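Local coordinates for protein probable glutamine synthetase (Pseudomonas aeruginosa, PDB 4HPP) that is a probable member of the glutamine synthetase family, with a magnesium ion and glutamic acid bound in its catalytic domain, at residues E115-Y119 with L350-R354; P108-L112 with C341-A347. All blocks are in the same frame, centred on the assembly; numbering follows the deposited sequence.

Interaction 1 of 2, residues E115-Y119 with L350-R354; sequences EVERY and LIAGR
The guanidinium of R354 meets the E115 carboxylate at its edge, while R118 CD and NE lie over one of its faces. The R118 guanidinium has E115 CA over one face and R354 NE at its edge, in plane. R354 grips side-on: R354 NE gives a fairly straight bond to E115 OE2, 2.7 Å long and close to the guanidinium plane, and R354 NH2 a more bent one of 3.0 Å to the syn lone pair of E115 OE1. Carboxylate and guanidinium planes stand 52° apart. L350 CD2 sits over one face of the Y119 ring in a CH-pi contact, 3.9 Å from its centroid; E115 O and L350 O lie at the ring edge in plane, and L350 O accepts Y119 OH, at 2.6 Å, on a lone pair. The same oxygen takes the helical bond from R354 N.

E115 extends across the gap with CG anti to the backbone N (chi1 177°), and a bend at chi2 brings E115 OE1 into a salt bridge with R118 NE at 2.6 Å, met nearly head-on to the C-O bond. Elsewhere, E407 forms a salt bridge with R354 NH1, and W266 NE1 bonds to Y119 OH.

The helix axes stand 10.7 Å apart here. A buried carboxylate whose OE1 takes a bond from both R118 and R354 probably stays negative, offsetting their closeness, and the bonds to both arginines probably restrict its rotation.

Interaction 2 of 2, residues P108-L112 with C341-A347; sequences PRSLL and CPHLAMA
L112 and H343 interlock at the centre of this contact, and P108 completes it near the start of both helices. L112 projects its isobutyl group between successive turns of helix 342-358. L112 CB rests 3.4 Å from H343 O and also touches A347 CB; L112 CD1 reaches M346 CG at 3.9 Å, and L112 CD2 lies against H343 CA. The first torsion, with CG opposite the backbone N (chi1 167°), carries the branch point toward the partner helix, and chi2 turns CD1 to M346 and CD2 to H343.

H343 replies in the other direction. With CG anti to its own carbonyl carbon (chi1 -49°), the imidazole turns toward R109, where R109 CG packs on one ring face, 3.4 Å from H343 CD2. The aliphatic stem of R109 thus covers one face of the ring while its guanidinium runs on to other partners. D200 ties the two polar ends together, accepting H343 NE2 at one carboxylate oxygen and pairing with R109 NH2 at the other; D71 and N95 take R109 NH1 and NE.

P108 CB lies 3.7 Å from C341 SG. C341 is the N-cap residue of helix 342-358, and its SG accepts a capping bond from L344 N at 3.6 Å, so one sulfur both packs and caps. L111 CD2 against L344 CD1 adds a further apolar touch.

The helices run nearly side by side, 30° from parallel with axes 8.0 Å apart. Helix 196-216 borders the H343 side through A199, strand 124-137 underlies M346 with V126, A128 and F130, L17 packs on P108 and L344, and strand 89-97 meets R109 and S110.

Both interactions join helix 108-121 to helix 342-358, at successive points along one pair of helices that run in the same general direction, and both are buried within the catalytic domain. Interaction 2 lies at the N-terminal ends, about 8 Å from the chain centre, where the axes are close, the side chains meet through apolar contacts, and no hydrogen bond crosses between the segments. By interaction 1, about 16 Å from that centre, the helices have drawn apart, and longer charged and aromatic side chains make the connection. The contacts adjoin: L350 CD1 packs on L112 CD1, and R118 NH2 touches L111 CD1. Strand 124-137 touches both, V126 meeting L350 in one and M346 in the other.

Interaction 1 of 2, residues E115-Y119 with L350-R354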
loop_
_atom_site.group_PDB
_atom_site.type_symbol
_atom_site.label_atom_id
_atom_site.label_comp_id
_atom_site.label_asym_id
_atom_site.label_seq_id
_atom_site.Cartn_x
_atom_site.Cartn_y
_atom_site.Cartn_z
ATOM N N GLU A 115 0.526 56.891 3.086
ATOM C CA GLU A 115 1.898 57.278 3.357
ATOM C C GLU A 115 2.648 57.329 2.065
ATOM O O GLU A 115 3.475 58.210 1.847
ATOM C CB GLU A 115 2.541 56.265 4.315
ATOM C CG GLU A 115 4.014 56.506 4.626
ATOM C CD GLU A 115 4.232 57.829 5.330
ATOM O OE1 GLU A 115 3.214 58.399 5.762
ATOM O OE2 GLU A 115 5.397 58.279 5.466
ATOM N N VAL A 116 2.356 56.377 1.194
ATOM C CA VAL A 116 2.841 56.459 -0.192
ATOM C C VAL A 116 2.351 57.717 -0.958
ATOM O O VAL A 116 3.171 58.428 -1.538
ATOM C CB VAL A 116 2.583 55.141 -0.944
ATOM C CG1 VAL A 116 2.999 55.234 -2.421
ATOM C CG2 VAL A 116 3.314 54.011 -0.201
ATOM N N GLU A 117 1.043 57.989 -0.905
ATOM C CA GLU A 117 0.482 59.308 -1.269
ATOM C C GLU A 117 1.314 60.526 -0.758
ATOM O O GLU A 117 1.787 61.323 -1.578
ATOM C CB GLU A 117 -1.001 59.438 -0.832
ATOM C CG GLU A 117 -1.748 60.725 -1.265
ATOM C CD GLU A 117 -1.676 61.058 -2.778
ATOM O OE1 GLU A 117 -1.947 62.238 -3.146
ATOM O OE2 GLU A 117 -1.348 60.166 -3.614
ATOM N N ARG A 118 1.479 60.655 0.569
ATOM C CA ARG A 118 2.314 61.688 1.207
ATOM C C ARG A 118 3.727 61.680 0.632
ATOM O O ARG A 118 4.401 62.726 0.560
ATOM C CB ARG A 118 2.419 61.493 2.737
ATOM C CG ARG A 118 1.117 61.634 3.478
ATOM C CD ARG A 118 1.301 61.669 4.980
ATOM N NE ARG A 118 1.469 60.390 5.674
ATOM C CZ ARG A 118 0.476 59.595 6.093
ATOM N NH1 ARG A 118 -0.780 59.885 5.841
ATOM N NH2 ARG A 118 0.733 58.479 6.757
ATOM N N TYR A 119 4.181 60.486 0.249
ATOM C CA TYR A 119 5.407 60.407 -0.489
ATOM C C TYR A 119 5.265 61.006 -1.884
ATOM O O TYR A 119 6.088 61.861 -2.250
ATOM C CB TYR A 119 5.948 59.000 -0.528
ATOM C CG TYR A 119 7.035 58.765 0.497
ATOM C CD1 TYR A 119 6.704 58.478 1.840
ATOM C CD2 TYR A 119 8.398 58.829 0.136
ATOM C CE1 TYR A 119 7.682 58.221 2.799
ATOM C CE2 TYR A 119 9.381 58.576 1.089
ATOM C CZ TYR A 119 9.018 58.280 2.423
ATOM O OH TYR A 119 9.979 58.088 3.396
ATOM N N LEU A 350 8.874 53.929 6.225
ATOM C CA LEU A 350 8.850 55.049 5.288
ATOM C C LEU A 350 8.479 56.304 6.055
ATOM O O LEU A 350 8.880 57.406 5.657
ATOM C CB LEU A 350 7.871 54.805 4.146
ATOM C CG LEU A 350 8.202 54.068 2.823
ATOM C CD1 LEU A 350 6.907 53.857 2.013
ATOM C CD2 LEU A 350 9.199 54.836 1.967
ATOM N N ILE A 351 7.752 56.129 7.172
ATOM C CA ILE A 351 7.326 57.261 8.014
ATOM C C ILE A 351 8.556 57.922 8.626
ATOM O O ILE A 351 8.815 59.113 8.376
ATOM C CB ILE A 351 6.291 56.876 9.122
ATOM C CG1 ILE A 351 4.859 56.904 8.569
ATOM C CG2 ILE A 351 6.292 57.908 10.233
ATOM C CD1 ILE A 351 3.864 56.111 9.373
ATOM N N ALA A 352 9.317 57.137 9.397
ATOM C CA ALA A 352 10.445 57.673 10.138
ATOM C C ALA A 352 11.444 58.285 9.177
ATOM O O ALA A 352 12.056 59.300 9.496
ATOM C CB ALA A 352 11.103 56.604 10.990
ATOM N N GLY A 353 11.584 57.665 8.007
ATOM C CA GLY A 353 12.382 58.197 6.902
ATOM C C GLY A 353 11.856 59.550 6.497
ATOM O O GLY A 353 12.627 60.523 6.424
ATOM N N ARG A 354 10.548 59.623 6.253
ATOM C CA ARG A 354 9.882 60.900 5.920
ATOM C C ARG A 354 10.229 61.943 6.973
ATOM O O ARG A 354 10.735 62.992 6.643
ATOM C CB ARG A 354 8.347 60.764 5.826
ATOM C CG ARG A 354 7.673 61.428 4.615
ATOM C CD ARG A 354 6.193 61.817 4.851
ATOM N NE ARG A 354 5.404 60.960 5.773
ATOM C CZ ARG A 354 4.859 61.348 6.938
ATOM N NH1 ARG A 354 5.014 62.592 7.346
ATOM N NH2 ARG A 354 4.162 60.498 7.711
#

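Interaction 2 of 2, residues P108-L112 with C341-A347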
loop_
_atom_site.group_PDB
_atom_site.type_symbol
_atom_site.label_atom_id
_atom_site.label_comp_id
_atom_site.label_asym_id
_atom_site.label_seq_id
_atom_site.Cartn_x
_atom_site.Cartn_y
_atom_site.Cartn_z
ATOM N N PRO A 108 -4.300 48.539 7.855
ATOM C CA PRO A 108 -2.865 48.677 7.685
ATOM C C PRO A 108 -2.522 48.893 6.250
ATOM O O PRO A 108 -1.667 49.724 5.999
ATOM C CB PRO A 108 -2.278 47.363 8.241
ATOM C CG PRO A 108 -3.422 46.692 8.904
ATOM C CD PRO A 108 -4.670 47.170 8.206
ATOM N N ARG A 109 -3.198 48.210 5.321
ATOM C CA ARG A 109 -3.059 48.536 3.854
ATOM C C ARG A 109 -3.335 50.024 3.520
ATOM O O ARG A 109 -2.491 50.710 2.937
ATOM C CB ARG A 109 -3.892 47.616 2.941
ATOM C CG ARG A 109 -3.115 47.327 1.649
ATOM C CD ARG A 109 -3.714 46.343 0.677
ATOM N NE ARG A 109 -4.532 47.064 -0.274
ATOM C CZ ARG A 109 -4.337 47.061 -1.573
ATOM N NH1 ARG A 109 -5.177 47.705 -2.320
ATOM N NH2 ARG A 109 -3.334 46.397 -2.112
ATOM N N SER A 110 -4.478 50.527 3.987
ATOM C CA SER A 110 -4.859 51.946 3.858
ATOM C C SER A 110 -3.789 52.912 4.387
ATOM O O SER A 110 -3.351 53.799 3.633
ATOM C CB SER A 110 -6.213 52.210 4.557
ATOM O OG SER A 110 -7.313 51.748 3.771
ATOM N N LEU A 111 -3.381 52.755 5.664
ATOM C CA LEU A 111 -2.267 53.536 6.232
ATOM C C LEU A 111 -1.065 53.522 5.280
ATOM O O LEU A 111 -0.544 54.591 4.935
ATOM C CB LEU A 111 -1.824 52.991 7.577
ATOM C CG LEU A 111 -0.395 53.357 8.002
ATOM C CD1 LEU A 111 -0.271 54.868 8.098
ATOM C CD2 LEU A 111 -0.006 52.707 9.322
ATOM N N LEU A 112 -0.624 52.340 4.816
ATOM C CA LEU A 112 0.529 52.374 3.909
ATOM C C LEU A 112 0.215 53.139 2.613
ATOM O O LEU A 112 1.057 53.902 2.139
ATOM C CB LEU A 112 1.170 51.003 3.629
ATOM C CG LEU A 112 2.186 50.949 2.450
ATOM C CD1 LEU A 112 3.419 51.810 2.724
ATOM C CD2 LEU A 112 2.577 49.528 2.116
ATOM N N CYS A 341 3.172 42.631 9.744
ATOM C CA CYS A 341 2.226 42.912 8.678
ATOM C C CYS A 341 2.931 43.736 7.554
ATOM O O CYS A 341 3.124 44.928 7.678
ATOM C CB CYS A 341 0.965 43.586 9.247
ATOM S SG CYS A 341 0.017 44.483 7.987
ATOM N N PRO A 342 3.343 43.098 6.450
ATOM C CA PRO A 342 4.133 43.848 5.410
ATOM C C PRO A 342 3.792 45.351 5.226
ATOM O O PRO A 342 4.694 46.198 5.202
ATOM C CB PRO A 342 3.842 43.062 4.133
ATOM C CG PRO A 342 3.582 41.666 4.605
ATOM C CD PRO A 342 3.180 41.674 6.079
ATOM N N HIS A 343 2.513 45.679 5.108
ATOM C CA HIS A 343 2.003 47.071 5.016
ATOM C C HIS A 343 2.230 47.919 6.185
ATOM O O HIS A 343 2.548 49.081 6.011
ATOM C CB HIS A 343 0.536 47.028 4.838
ATOM C CG HIS A 343 0.122 46.094 3.753
ATOM N ND1 HIS A 343 -0.226 44.828 3.999
ATOM C CD2 HIS A 343 0.035 46.277 2.375
ATOM C CE1 HIS A 343 -0.523 44.214 2.819
ATOM N NE2 HIS A 343 -0.372 45.111 1.837
ATOM N N LEU A 344 2.034 47.377 7.399
ATOM C CA LEU A 344 2.288 48.160 8.597
ATOM C C LEU A 344 3.789 48.389 8.776
ATOM O O LEU A 344 4.250 49.499 9.035
ATOM C CB LEU A 344 1.627 47.519 9.826
ATOM C CG LEU A 344 1.904 48.199 11.175
ATOM C CD1 LEU A 344 1.258 49.576 11.154
ATOM C CD2 LEU A 344 1.428 47.375 12.357
ATOM N N ALA A 345 4.562 47.337 8.566
ATOM C CA ALA A 345 5.994 47.426 8.697
ATOM C C ALA A 345 6.568 48.413 7.709
ATOM O O ALA A 345 7.303 49.298 8.133
ATOM C CB ALA A 345 6.627 46.058 8.552
ATOM N N MET A 346 6.250 48.291 6.407
ATOM C CA MET A 346 6.834 49.198 5.401
ATOM C C MET A 346 6.378 50.646 5.673
ATOM O O MET A 346 7.212 51.544 5.736
ATOM C CB MET A 346 6.510 48.730 3.996
ATOM C CG MET A 346 6.743 49.731 2.846
ATOM S SD MET A 346 6.478 48.810 1.332
ATOM C CE MET A 346 6.600 50.091 0.048
ATOM N N ALA A 347 5.075 50.863 5.883
ATOM C CA ALA A 347 4.530 52.163 6.342
ATOM C C ALA A 347 5.317 52.772 7.483
ATOM O O ALA A 347 5.680 53.934 7.426
ATOM C CB ALA A 347 3.056 52.043 6.761
#